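Local coordinates for protein alpha-fucosidase (Bifidobacterium bifidum, PDB 2EAB) that probably removes alpha-1,2-linked L-fucose from glycans by hydrolysis, this chain being the catalytic region of a longer bifidobacterial protein, at residues Y284-P289 against L444-E449; P454-A459 against E471-G476; T78-G83 against S417-N422; A131-Y136 against H484-A489. One frame throughout, in Å; residues are numbered along the deposited sequence.

Contact 1: residues Y284-P289 against L444-E449; sequences YKQKYP and LIEYVE. With EDO (1,2-ethanediol), chain H.
Gln-286 meets the helix at full stretch: CG lies opposite its own backbone N (chi1 -169°) and the chain continues straight, which lays the amide against the helix at Glu-446 and Tyr-447. Glu-446 is drawn out in the same way, and the two long side chains slide past each other in opposite senses, amide and carboxylate planes only 21° apart. Between Gln-286 OE1 and Glu-446 OE2 there are 3.8 Å and no direct bond. On the other branch, Gln-286 NE2 rests 3.5 Å from Tyr-447 CA, with the Tyr-447 ring set obliquely beside the amide. Two waters do the polar work. One lies 2.9 Å from the Tyr-447 backbone O, to which it donates, and takes a weak bond from Gln-286 NE2 while sitting over one face of the tyrosine ring near its rim. The second gives its protons to Gln-286 O and, at 2.7 Å, to Glu-446 OE2. The loop 284-289 follows the last strand of the N-terminal beta-sandwich region, whereas helix 442-450 belongs to the helical catalytic domain, an (alpha/alpha)6 barrel in this family, so the glutamine spans a domain interface. With alanine in place of Gln-286, the first water would probably lose its weak amide donor and a gap would open beside the backbone at Tyr-447. Beyond the helix side, Gln-286 is the centre of an inverse gamma turn, and an ethanediol, probably from the crystallisation liquor, takes a hydrogen bond from Tyr-288 N through O2 at 2.8 Å. The Tyr-447 hydroxyl is bonded to Thr-488 O.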
loop_
_atom_site.group_PDB
_atom_site.type_symbol
_atom_site.label_atom_id
_atom_site.label_comp_id
_atom_site.label_asym_id
_atom_site.label_seq_id
_atom_site.Cartn_x
_atom_site.Cartn_y
_atom_site.Cartn_z
ATOM N N TYR A 284 15.287 -5.647 -16.094
ATOM C CA TYR A 284 14.946 -6.220 -14.791
ATOM C C TYR A 284 14.047 -7.442 -14.958
ATOM O O TYR A 284 13.195 -7.470 -15.843
ATOM C CB TYR A 284 14.216 -5.193 -13.913
ATOM C CG TYR A 284 13.719 -5.792 -12.616
ATOM C CD1 TYR A 284 14.574 -5.922 -11.527
ATOM C CD2 TYR A 284 12.409 -6.264 -12.488
ATOM C CE1 TYR A 284 14.150 -6.504 -10.339
ATOM C CE2 TYR A 284 11.967 -6.845 -11.303
ATOM C CZ TYR A 284 12.839 -6.958 -10.234
ATOM O OH TYR A 284 12.393 -7.539 -9.061
ATOM N N LYS A 285 14.228 -8.443 -14.103
ATOM C CA LYS A 285 13.213 -9.482 -13.944
ATOM C C LYS A 285 13.208 -9.907 -12.490
ATOM O O LYS A 285 14.265 -10.009 -11.873
ATOM C CB LYS A 285 13.490 -10.678 -14.857
ATOM C CG LYS A 285 12.340 -11.675 -14.964
ATOM C CD LYS A 285 12.648 -12.760 -15.990
ATOM C CE LYS A 285 11.592 -13.864 -16.021
ATOM N NZ LYS A 285 10.237 -13.357 -16.365
ATOM N N GLN A 286 12.024 -10.162 -11.944
ATOM C CA GLN A 286 11.930 -10.672 -10.583
ATOM C C GLN A 286 12.171 -12.178 -10.641
ATOM O O GLN A 286 11.227 -12.983 -10.695
ATOM C CB GLN A 286 10.590 -10.330 -9.930
ATOM C CG GLN A 286 10.606 -10.622 -8.430
ATOM C CD GLN A 286 9.363 -10.165 -7.704
ATOM O OE1 GLN A 286 8.341 -9.833 -8.309
ATOM N NE2 GLN A 286 9.442 -10.145 -6.388
ATOM N N LYS A 287 13.454 -12.532 -10.666
ATOM C CA LYS A 287 13.908 -13.897 -10.889
ATOM C C LYS A 287 15.210 -14.085 -10.126
ATOM O O LYS A 287 16.245 -13.558 -10.518
ATOM C CB LYS A 287 14.125 -14.150 -12.390
ATOM C CG LYS A 287 14.539 -15.583 -12.722
ATOM C CD LYS A 287 14.586 -15.857 -14.222
ATOM C CE LYS A 287 16.008 -15.988 -14.738
ATOM N NZ LYS A 287 16.056 -16.749 -16.023
ATOM N N TYR A 288 15.150 -14.824 -9.026
ATOM C CA TYR A 288 16.315 -15.074 -8.185
ATOM C C TYR A 288 17.196 -16.131 -8.856
ATOM O O TYR A 288 16.666 -17.122 -9.356
ATOM C CB TYR A 288 15.857 -15.568 -6.804
ATOM C CG TYR A 288 16.996 -15.921 -5.883
ATOM C CD1 TYR A 288 17.584 -14.951 -5.067
ATOM C CD2 TYR A 288 17.495 -17.225 -5.830
ATOM C CE1 TYR A 288 18.642 -15.263 -4.231
ATOM C CE2 TYR A 288 18.545 -17.553 -4.995
ATOM C CZ TYR A 288 19.110 -16.573 -4.197
ATOM O OH TYR A 288 20.158 -16.921 -3.382
ATOM N N PRO A 289 18.537 -15.966 -8.826
ATOM C CA PRO A 289 19.326 -14.889 -8.229
ATOM C C PRO A 289 19.789 -13.750 -9.143
ATOM O O PRO A 289 20.351 -12.785 -8.636
ATOM C CB PRO A 289 20.554 -15.639 -7.721
ATOM C CG PRO A 289 20.780 -16.669 -8.788
ATOM C CD PRO A 289 19.411 -17.051 -9.320
ATOM N N LEU A 444 1.667 -7.537 -5.426
ATOM C CA LEU A 444 2.075 -7.812 -4.049
ATOM C C LEU A 444 2.209 -9.313 -3.807
ATOM O O LEU A 444 3.166 -9.760 -3.179
ATOM C CB LEU A 444 1.122 -7.198 -3.017
ATOM C CG LEU A 444 1.561 -7.435 -1.566
ATOM C CD1 LEU A 444 2.866 -6.688 -1.265
ATOM C CD2 LEU A 444 0.463 -7.053 -0.594
ATOM N N ILE A 445 1.250 -10.097 -4.293
ATOM C CA ILE A 445 1.318 -11.542 -4.107
ATOM C C ILE A 445 2.589 -12.091 -4.753
ATOM O O ILE A 445 3.325 -12.861 -4.132
ATOM C CB ILE A 445 0.069 -12.272 -4.658
ATOM C CG1 ILE A 445 -1.212 -11.669 -4.067
ATOM C CG2 ILE A 445 0.149 -13.770 -4.355
ATOM C CD1 ILE A 445 -2.492 -12.230 -4.648
ATOM N N GLU A 446 2.848 -11.679 -5.991
ATOM C CA GLU A 446 4.068 -12.091 -6.674
ATOM C C GLU A 446 5.335 -11.626 -5.946
ATOM O O GLU A 446 6.322 -12.353 -5.890
ATOM C CB GLU A 446 4.079 -11.618 -8.127
ATOM C CG GLU A 446 5.262 -12.203 -8.900
ATOM C CD GLU A 446 5.384 -11.732 -10.334
ATOM O OE1 GLU A 446 4.413 -11.185 -10.891
ATOM O OE2 GLU A 446 6.477 -11.916 -10.911
ATOM N N TYR A 447 5.291 -10.429 -5.369
ATOM C CA TYR A 447 6.430 -9.900 -4.617
ATOM C C TYR A 447 6.735 -10.758 -3.390
ATOM O O TYR A 447 7.894 -11.049 -3.099
ATOM C CB TYR A 447 6.158 -8.456 -4.196
ATOM C CG TYR A 447 7.347 -7.797 -3.538
ATOM C CD1 TYR A 447 8.398 -7.299 -4.305
ATOM C CD2 TYR A 447 7.427 -7.689 -2.150
ATOM C CE1 TYR A 447 9.498 -6.702 -3.714
ATOM C CE2 TYR A 447 8.530 -7.100 -1.546
ATOM C CZ TYR A 447 9.558 -6.604 -2.334
ATOM O OH TYR A 447 10.648 -6.027 -1.717
ATOM N N VAL A 448 5.689 -11.154 -2.671
ATOM C CA VAL A 448 5.871 -11.950 -1.466
ATOM C C VAL A 448 6.351 -13.355 -1.854
ATOM O O VAL A 448 7.259 -13.893 -1.226
ATOM C CB VAL A 448 4.597 -11.949 -0.592
ATOM C CG1 VAL A 448 4.766 -12.874 0.610
ATOM C CG2 VAL A 448 4.301 -10.526 -0.117
ATOM N N GLU A 449 5.784 -13.923 -2.922
ATOM C CA GLU A 449 6.331 -15.164 -3.490
ATOM C C GLU A 449 7.806 -14.978 -3.843
ATOM O O GLU A 449 8.622 -15.878 -3.629
ATOM C CB GLU A 449 5.531 -15.622 -4.709
ATOM C CG GLU A 449 4.136 -16.101 -4.344
ATOM C CD GLU A 449 3.228 -16.345 -5.537
ATOM O OE1 GLU A 449 3.353 -15.644 -6.564
ATOM O OE2 GLU A 449 2.343 -17.226 -5.424
HETATM C C1 EDO H . 12.389 -13.962 -7.032
HETATM O O1 EDO H . 12.561 -14.853 -5.913
HETATM C C2 EDO H . 11.821 -14.692 -8.307
HETATM O O2 EDO H . 12.627 -15.842 -8.525
HETATM O O HOH W 1 10.495 -10.149 -3.937
HETATM O O HOH W 2 8.563 -13.393 -9.970
#

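Contact 2: residues P454-A459 against E471-G476; sequences PGRVTA and ETTPIG
Arg-456 crosses from its helix to hold two successive backbone carbonyls, those of Thr-473 and Pro-474. Its CG lies opposite the carbonyl carbon and beside the backbone N (chi1 -77°), and from there the chain is extended all the way to NE, so the guanidinium is carried well out from the helix. It arrives end-on, NH1 and NH2 leading, with both carbonyl oxygens in its own plane. Thr-473 O takes two bonds: a short one from Arg-456 NH1 of 2.9 Å, fairly straight at 159°, and a more bent one from Arg-456 NH2 of 3.2 Å. Both nitrogens come to this oxygen from the same face of its carbonyl. Arg-456 NH2 also reaches Pro-474 O, 3.1 Å away, standing well above that carbonyl's plane rather than on a lone pair. Thr-473 is turned so that its hydroxyl serves its own loop, bonding to Asn-469 O, while methyl CG2, opposite the backbone N, lies 4.0 Å from Arg-456 NH2. The contact closes a short excursion of the catalytic domain, the loop that leaves helix 452-463 on its way to strand 486-487, and it lies away from the calcium sites. Glu-537 of helix 525-546 completes the arrangement: it forms a salt bridge with Arg-456 NH2 and accepts a bond from Gly-476 N as well. With a carboxylate and two carbonyl oxygens gathered at one end of a buried guanidinium, the arginine probably stays firmly charged, and its plane is fixed by partners lying along its edge.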
loop_
_atom_site.group_PDB
_atom_site.type_symbol
_atom_site.label_atom_id
_atom_site.label_comp_id
_atom_site.label_asym_id
_atom_site.label_seq_id
_atom_site.Cartn_x
_atom_site.Cartn_y
_atom_site.Cartn_z
ATOM N N PRO A 454 15.184 -15.783 -1.937
ATOM C CA PRO A 454 16.207 -15.066 -1.161
ATOM C C PRO A 454 15.998 -15.205 0.350
ATOM O O PRO A 454 16.968 -15.312 1.104
ATOM C CB PRO A 454 16.044 -13.615 -1.623
ATOM C CG PRO A 454 14.643 -13.529 -2.149
ATOM C CD PRO A 454 14.390 -14.862 -2.774
ATOM N N GLY A 455 14.740 -15.251 0.778
ATOM C CA GLY A 455 14.416 -15.349 2.195
ATOM C C GLY A 455 14.823 -16.662 2.833
ATOM O O GLY A 455 15.041 -16.718 4.044
ATOM N N ARG A 456 14.932 -17.722 2.035
ATOM C CA ARG A 456 15.432 -19.000 2.540
ATOM C C ARG A 456 16.911 -18.896 2.922
ATOM O O ARG A 456 17.364 -19.572 3.845
ATOM C CB ARG A 456 15.198 -20.122 1.525
ATOM C CG ARG A 456 13.761 -20.611 1.491
ATOM C CD ARG A 456 13.522 -21.510 0.306
ATOM N NE ARG A 456 12.181 -22.082 0.300
ATOM C CZ ARG A 456 11.698 -22.831 -0.688
ATOM N NH1 ARG A 456 12.445 -23.114 -1.749
ATOM N NH2 ARG A 456 10.468 -23.314 -0.605
ATOM N N VAL A 457 17.659 -18.049 2.215
ATOM C CA VAL A 457 19.051 -17.777 2.567
ATOM C C VAL A 457 19.102 -17.076 3.925
ATOM O O VAL A 457 19.850 -17.477 4.809
ATOM C CB VAL A 457 19.771 -16.920 1.494
ATOM C CG1 VAL A 457 21.232 -16.708 1.857
ATOM C CG2 VAL A 457 19.669 -17.572 0.120
ATOM N N THR A 458 18.279 -16.045 4.096
ATOM C CA THR A 458 18.205 -15.316 5.356
ATOM C C THR A 458 17.773 -16.227 6.506
ATOM O O THR A 458 18.334 -16.163 7.602
ATOM C CB THR A 458 17.250 -14.125 5.215
ATOM O OG1 THR A 458 17.700 -13.309 4.128
ATOM C CG2 THR A 458 17.220 -13.285 6.472
ATOM N N ALA A 459 16.771 -17.069 6.261
ATOM C CA ALA A 459 16.289 -18.016 7.267
ATOM C C ALA A 459 17.390 -18.969 7.720
ATOM O O ALA A 459 17.506 -19.274 8.908
ATOM C CB ALA A 459 15.092 -18.791 6.749
ATOM N N GLU A 471 16.338 -24.289 -4.895
ATOM C CA GLU A 471 15.893 -23.817 -6.202
ATOM C C GLU A 471 14.642 -24.551 -6.680
ATOM O O GLU A 471 13.712 -23.927 -7.204
ATOM C CB GLU A 471 17.027 -23.923 -7.230
ATOM C CG GLU A 471 16.711 -23.332 -8.607
ATOM C CD GLU A 471 16.114 -21.931 -8.550
ATOM O OE1 GLU A 471 16.426 -21.158 -7.615
ATOM O OE2 GLU A 471 15.324 -21.597 -9.460
ATOM N N THR A 472 14.612 -25.865 -6.466
ATOM C CA THR A 472 13.523 -26.709 -6.958
ATOM C C THR A 472 12.429 -27.020 -5.929
ATOM O O THR A 472 11.358 -27.493 -6.298
ATOM C CB THR A 472 14.059 -28.029 -7.570
ATOM O OG1 THR A 472 14.828 -28.741 -6.593
ATOM C CG2 THR A 472 14.927 -27.746 -8.796
ATOM N N THR A 473 12.689 -26.753 -4.650
ATOM C CA THR A 473 11.702 -26.995 -3.589
ATOM C C THR A 473 10.585 -25.949 -3.671
ATOM O O THR A 473 10.839 -24.759 -3.461
ATOM C CB THR A 473 12.375 -26.982 -2.193
ATOM O OG1 THR A 473 13.346 -28.032 -2.131
ATOM C CG2 THR A 473 11.359 -27.197 -1.077
ATOM N N PRO A 474 9.344 -26.376 -3.992
ATOM C CA PRO A 474 8.269 -25.396 -4.173
ATOM C C PRO A 474 7.986 -24.576 -2.925
ATOM O O PRO A 474 8.238 -25.024 -1.806
ATOM C CB PRO A 474 7.048 -26.262 -4.507
ATOM C CG PRO A 474 7.614 -27.532 -5.031
ATOM C CD PRO A 474 8.871 -27.751 -4.238
ATOM N N ILE A 475 7.460 -23.374 -3.133
ATOM C CA ILE A 475 6.952 -22.576 -2.034
ATOM C C ILE A 475 5.971 -23.444 -1.251
ATOM O O ILE A 475 5.081 -24.083 -1.836
ATOM C CB ILE A 475 6.248 -21.310 -2.540
ATOM C CG1 ILE A 475 7.245 -20.399 -3.267
ATOM C CG2 ILE A 475 5.595 -20.566 -1.379
ATOM C CD1 ILE A 475 6.612 -19.234 -3.991
ATOM N N GLY A 476 6.149 -23.482 0.065
ATOM C CA GLY A 476 5.316 -24.319 0.920
ATOM C C GLY A 476 6.040 -25.530 1.466
ATOM O O GLY A 476 5.678 -26.045 2.523
#

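Contact 3: residues T78-G83 against S417-N422; sequences TLWTGG and SDFHMN. With EDO (1,2-ethanediol), chain D.
Trp-80 pushes the six-membered half of its indole against Asp-418 and Phe-419, and everything tight in this contact gathers round that end. The closest approach is Trp-80 CZ2 to Phe-419 CE1, 3.5 Å. The two ring planes lie within 13° of each other, yet they are slid so far apart, with centroids 5.5 Å from one another, that they hardly overlap. At the indole edge, close to its plane, Trp-80 CH2 touches Asp-418 CB at 3.8 Å. The carboxylate beyond is nearly coplanar with the indole but leads away from it. Ser-417 O, 4.2 Å from Trp-80 CZ2, marks the margin. Trp-80 carries a chi1 of -97°, away from the usual staggered values, while Phe-419 sets CG opposite its carbonyl carbon, which swings the phenyl ring toward the indole. The tryptophan sits in the loop that follows strand 69-76 of the N-terminal beta-sandwich region, three residues on from the calcium ligand Glu-77; Phe-419 is on strand 419-420, half of a two-stranded antiparallel ribbon in the catalytic domain. The Phe-419 side chain packs about 4 Å from that of Leu-393, another residue of the calcium site, and lies about 7 Å from the bound calcium, nearest atoms in each case. Farther along 417-422 the character changes. His-420 and Asn-422 are partly exposed and meet nothing of the tryptophan loop. There an ethanediol, probably from the crystallisation liquor, lies beside Asn-422, its C2 3.4 Å from ND2, while Asn-422 OD1 is bonded to the hydroxyl of Tyr-578.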
loop_
_atom_site.group_PDB
_atom_site.type_symbol
_atom_site.label_atom_id
_atom_site.label_comp_id
_atom_site.label_asym_id
_atom_site.label_seq_id
_atom_site.Cartn_x
_atom_site.Cartn_y
_atom_site.Cartn_z
ATOM N N THR A 78 10.841 -0.414 -12.516
ATOM C CA THR A 78 11.964 -1.327 -12.300
ATOM C C THR A 78 13.337 -0.663 -12.308
ATOM O O THR A 78 14.349 -1.365 -12.247
ATOM C CB THR A 78 11.974 -2.516 -13.302
ATOM O OG1 THR A 78 12.275 -2.049 -14.624
ATOM C CG2 THR A 78 10.636 -3.248 -13.309
ATOM N N LEU A 79 13.386 0.670 -12.367
ATOM C CA LEU A 79 14.675 1.364 -12.397
ATOM C C LEU A 79 15.235 1.442 -10.983
ATOM O O LEU A 79 15.070 2.432 -10.268
ATOM C CB LEU A 79 14.574 2.741 -13.058
ATOM C CG LEU A 79 15.935 3.303 -13.495
ATOM C CD1 LEU A 79 16.482 2.556 -14.713
ATOM C CD2 LEU A 79 15.844 4.780 -13.786
ATOM N N TRP A 80 15.899 0.353 -10.607
ATOM C CA TRP A 80 16.382 0.104 -9.261
ATOM C C TRP A 80 17.878 -0.193 -9.292
ATOM O O TRP A 80 18.317 -1.084 -10.018
ATOM C CB TRP A 80 15.657 -1.128 -8.706
ATOM C CG TRP A 80 14.468 -0.853 -7.839
ATOM C CD1 TRP A 80 13.161 -0.699 -8.216
ATOM C CD2 TRP A 80 14.493 -0.745 -6.420
ATOM N NE1 TRP A 80 12.374 -0.490 -7.097
ATOM C CE2 TRP A 80 13.174 -0.514 -5.984
ATOM C CE3 TRP A 80 15.518 -0.832 -5.468
ATOM C CZ2 TRP A 80 12.853 -0.352 -4.631
ATOM C CZ3 TRP A 80 15.205 -0.673 -4.134
ATOM C CH2 TRP A 80 13.883 -0.433 -3.727
ATOM N N THR A 81 18.654 0.552 -8.510
ATOM C CA THR A 81 20.041 0.175 -8.256
ATOM C C THR A 81 20.081 -0.926 -7.187
ATOM O O THR A 81 19.055 -1.268 -6.603
ATOM C CB THR A 81 20.893 1.372 -7.800
ATOM O OG1 THR A 81 20.298 1.951 -6.637
ATOM C CG2 THR A 81 21.017 2.426 -8.899
ATOM N N GLY A 82 21.269 -1.471 -6.944
ATOM C CA GLY A 82 21.463 -2.570 -6.005
ATOM C C GLY A 82 21.385 -3.932 -6.669
ATOM O O GLY A 82 21.253 -4.046 -7.891
ATOM N N GLY A 83 21.480 -4.979 -5.855
ATOM C CA GLY A 83 21.266 -6.334 -6.340
ATOM C C GLY A 83 22.480 -6.942 -7.017
ATOM O O GLY A 83 23.588 -6.404 -6.945
ATOM N N SER A 417 12.805 5.219 -1.402
ATOM C CA SER A 417 11.479 4.979 -1.996
ATOM C C SER A 417 11.248 3.473 -2.156
ATOM O O SER A 417 10.789 2.993 -3.195
ATOM C CB SER A 417 11.314 5.730 -3.322
ATOM O OG SER A 417 9.971 5.648 -3.778
ATOM N N ASP A 418 11.578 2.742 -1.099
ATOM C CA ASP A 418 11.705 1.293 -1.162
ATOM C C ASP A 418 10.410 0.550 -0.805
ATOM O O ASP A 418 9.314 1.126 -0.822
ATOM C CB ASP A 418 12.915 0.826 -0.315
ATOM C CG ASP A 418 12.705 0.984 1.190
ATOM O OD1 ASP A 418 11.588 1.352 1.595
ATOM O OD2 ASP A 418 13.651 0.723 1.968
ATOM N N PHE A 419 10.548 -0.739 -0.519
ATOM C CA PHE A 419 9.459 -1.555 0.004
ATOM C C PHE A 419 9.695 -1.677 1.506
ATOM O O PHE A 419 10.568 -2.427 1.953
ATOM C CB PHE A 419 9.413 -2.904 -0.722
ATOM C CG PHE A 419 9.305 -2.755 -2.212
ATOM C CD1 PHE A 419 10.412 -2.971 -3.026
ATOM C CD2 PHE A 419 8.109 -2.331 -2.798
ATOM C CE1 PHE A 419 10.326 -2.801 -4.404
ATOM C CE2 PHE A 419 8.016 -2.162 -4.180
ATOM C CZ PHE A 419 9.130 -2.397 -4.983
ATOM N N HIS A 420 8.946 -0.891 2.281
ATOM C CA HIS A 420 9.130 -0.804 3.729
ATOM C C HIS A 420 8.057 -1.660 4.371
ATOM O O HIS A 420 6.890 -1.257 4.443
ATOM C CB HIS A 420 9.026 0.645 4.227
ATOM C CG HIS A 420 10.310 1.188 4.770
ATOM N ND1 HIS A 420 10.534 1.434 6.109
ATOM C CD2 HIS A 420 11.451 1.526 4.133
ATOM C CE1 HIS A 420 11.758 1.907 6.264
ATOM N NE2 HIS A 420 12.339 1.966 5.080
ATOM N N MET A 421 8.449 -2.841 4.830
ATOM C CA MET A 421 7.500 -3.921 5.072
ATOM C C MET A 421 7.141 -4.108 6.545
ATOM O O MET A 421 6.752 -5.196 6.961
ATOM C CB MET A 421 8.034 -5.214 4.439
ATOM C CG MET A 421 6.965 -6.216 4.035
ATOM S SD MET A 421 7.623 -7.509 2.977
ATOM C CE MET A 421 8.524 -8.491 4.177
ATOM N N ASN A 422 7.230 -3.038 7.328
ATOM C CA ASN A 422 6.792 -3.091 8.722
ATOM C C ASN A 422 5.775 -1.992 9.042
ATOM O O ASN A 422 5.803 -1.395 10.118
ATOM C CB ASN A 422 7.988 -3.077 9.688
ATOM C CG ASN A 422 7.705 -3.821 10.995
ATOM O OD1 ASN A 422 6.746 -4.587 11.105
ATOM N ND2 ASN A 422 8.553 -3.599 11.990
HETATM C C1 EDO D . 4.375 -1.487 13.437
HETATM O O1 EDO D . 4.399 -0.242 14.299
HETATM C C2 EDO D . 5.892 -1.882 13.238
HETATM O O2 EDO D . 6.543 -0.849 12.366
#

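Contact 4: residues A131-Y136 against H484-A489; sequences AEQGNY and HTENTA
Gln-133 and Glu-486 cross at about a right angle, amide and carboxylate planes 62° apart, with only the amide nitrogen brought to one carboxylate oxygen. Gln-133 NE2 gives a hydrogen bond of 3.0 Å to Glu-486 OE1, reasonably straight at 159° but delivered from above the carboxylate, 65° out of its plane. The extended glutamine, CG opposite its backbone N, is what carries the amide that far. A water accepts from the same nitrogen, 2.9 Å from Gln-133 NE2, and donates to Asn-487 O. Thr-488 meets the same residue obliquely, farther back: its methyl CG2 packs 3.4 Å from Gln-133 O, and a second water links Gln-133 O with Thr-488 OG1, which is also hydrogen-bonded to Tyr-490 N. A leucine in place of Gln-133 would probably leave Glu-486 OE1 and the first water without their donor. His-410 packs against both Gln-133 and Glu-486, and Trp-492 against Gln-133. The glutamine is the last residue of helix 130-133, in the N-terminal region, before Gly-134 breaks away with positive phi; Glu-486 and Asn-487 form the short catalytic-domain strand paired antiparallel with strand 419-420.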
loop_
_atom_site.group_PDB
_atom_site.type_symbol
_atom_site.label_atom_id
_atom_site.label_comp_id
_atom_site.label_asym_id
_atom_site.label_seq_id
_atom_site.Cartn_x
_atom_site.Cartn_y
_atom_site.Cartn_z
ATOM N N ALA A 131 25.455 0.265 -1.606
ATOM C CA ALA A 131 25.466 0.046 -3.054
ATOM C C ALA A 131 24.791 -1.267 -3.431
ATOM O O ALA A 131 24.205 -1.379 -4.506
ATOM C CB ALA A 131 26.887 0.082 -3.588
ATOM N N GLU A 132 24.901 -2.266 -2.559
ATOM C CA GLU A 132 24.192 -3.536 -2.753
ATOM C C GLU A 132 22.705 -3.386 -2.475
ATOM O O GLU A 132 21.872 -3.972 -3.167
ATOM C CB GLU A 132 24.744 -4.620 -1.837
ATOM C CG GLU A 132 26.085 -5.200 -2.236
ATOM C CD GLU A 132 26.455 -6.402 -1.394
ATOM O OE1 GLU A 132 25.871 -6.578 -0.302
ATOM O OE2 GLU A 132 27.325 -7.183 -1.832
ATOM N N GLN A 133 22.367 -2.624 -1.443
ATOM C CA GLN A 133 20.969 -2.410 -1.121
ATOM C C GLN A 133 20.287 -1.681 -2.273
ATOM O O GLN A 133 19.242 -2.111 -2.759
ATOM C CB GLN A 133 20.832 -1.606 0.162
ATOM C CG GLN A 133 19.384 -1.461 0.599
ATOM C CD GLN A 133 19.224 -0.917 2.003
ATOM O OE1 GLN A 133 20.202 -0.709 2.736
ATOM N NE2 GLN A 133 17.974 -0.699 2.395
ATOM N N GLY A 134 20.893 -0.582 -2.710
ATOM C CA GLY A 134 20.330 0.221 -3.778
ATOM C C GLY A 134 19.059 0.925 -3.358
ATOM O O GLY A 134 18.759 1.048 -2.172
ATOM N N ASN A 135 18.337 1.423 -4.354
ATOM C CA ASN A 135 17.114 2.184 -4.153
ATOM C C ASN A 135 16.405 2.390 -5.481
ATOM O O ASN A 135 16.945 2.058 -6.539
ATOM C CB ASN A 135 17.371 3.513 -3.410
ATOM C CG ASN A 135 18.244 4.511 -4.187
ATOM O OD1 ASN A 135 18.877 4.201 -5.202
ATOM N ND2 ASN A 135 18.275 5.733 -3.681
ATOM N N TYR A 136 15.182 2.899 -5.407
ATOM C CA TYR A 136 14.405 3.271 -6.576
ATOM C C TYR A 136 14.871 4.623 -7.093
ATOM O O TYR A 136 15.060 5.549 -6.304
ATOM C CB TYR A 136 12.945 3.382 -6.169
ATOM C CG TYR A 136 11.974 3.647 -7.298
ATOM C CD1 TYR A 136 11.909 2.800 -8.397
ATOM C CD2 TYR A 136 11.085 4.719 -7.242
ATOM C CE1 TYR A 136 10.991 3.016 -9.417
ATOM C CE2 TYR A 136 10.166 4.953 -8.263
ATOM C CZ TYR A 136 10.124 4.093 -9.343
ATOM O OH TYR A 136 9.208 4.288 -10.349
ATOM N N HIS A 484 12.782 -8.747 6.472
ATOM C CA HIS A 484 12.701 -7.751 7.521
ATOM C C HIS A 484 12.000 -6.474 7.028
ATOM O O HIS A 484 11.044 -6.570 6.259
ATOM C CB HIS A 484 14.103 -7.567 8.097
ATOM C CG HIS A 484 14.560 -8.754 8.880
ATOM N ND1 HIS A 484 15.202 -9.849 8.332
ATOM C CD2 HIS A 484 14.401 -9.030 10.192
ATOM C CE1 HIS A 484 15.436 -10.736 9.288
ATOM N NE2 HIS A 484 14.963 -10.256 10.425
ATOM N N THR A 485 12.413 -5.298 7.503
ATOM C CA THR A 485 11.720 -4.055 7.153
ATOM C C THR A 485 12.094 -3.547 5.760
ATOM O O THR A 485 11.239 -3.405 4.885
ATOM C CB THR A 485 11.952 -2.943 8.206
ATOM O OG1 THR A 485 11.338 -3.321 9.445
ATOM C CG2 THR A 485 11.351 -1.628 7.746
ATOM N N GLU A 486 13.373 -3.243 5.571
ATOM C CA GLU A 486 13.822 -2.629 4.330
ATOM C C GLU A 486 14.022 -3.690 3.265
ATOM O O GLU A 486 14.900 -4.541 3.389
ATOM C CB GLU A 486 15.122 -1.862 4.542
ATOM C CG GLU A 486 15.024 -0.744 5.555
ATOM C CD GLU A 486 16.241 0.144 5.522
ATOM O OE1 GLU A 486 17.359 -0.371 5.290
ATOM O OE2 GLU A 486 16.084 1.368 5.732
ATOM N N ASN A 487 13.196 -3.620 2.225
ATOM C CA ASN A 487 13.223 -4.551 1.113
ATOM C C ASN A 487 13.386 -3.806 -0.203
ATOM O O ASN A 487 13.239 -2.579 -0.261
ATOM C CB ASN A 487 11.970 -5.426 1.145
ATOM C CG ASN A 487 12.091 -6.549 2.150
ATOM O OD1 ASN A 487 12.609 -7.618 1.830
ATOM N ND2 ASN A 487 11.651 -6.305 3.380
ATOM N N THR A 488 13.734 -4.546 -1.251
ATOM C CA THR A 488 14.083 -3.928 -2.528
ATOM C C THR A 488 13.528 -4.760 -3.683
ATOM O O THR A 488 12.764 -5.703 -3.474
ATOM C CB THR A 488 15.612 -3.808 -2.702
ATOM O OG1 THR A 488 16.155 -5.116 -2.898
ATOM C CG2 THR A 488 16.273 -3.123 -1.510
ATOM N N ALA A 489 13.943 -4.426 -4.899
ATOM C CA ALA A 489 13.614 -5.212 -6.083
ATOM C C ALA A 489 14.434 -6.507 -6.192
ATOM O O ALA A 489 14.170 -7.326 -7.076
ATOM C CB ALA A 489 13.797 -4.364 -7.336
HETATM O O HOH W 3 15.494 -0.832 0.910
HETATM O O HOH W 4 18.813 -4.863 -3.254
#

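Overall arrangement
From the N terminus, 78-83, 131-136 and 284-289 come in turn, all from the N-terminal beta-rich region, and each waits for a partner in the catalytic domain. Contact 3 closes first, at 417-422, then contact 1 at 444-449. Contact 2 opens on the next helix and closes locally at 471-476, and contact 4 closes last, at 484-489. Contacts 1 and 2 are therefore in series, both nested within the loop of contact 4, while contact 3 crosses contacts 1 and 4. The centres of contacts 3 and 4 are about 4 Å apart, joined through paired strands 419-420 and 486-487. Contacts 1, 3 and 4 bind the two domains together; contact 2 stays within the catalytic domain.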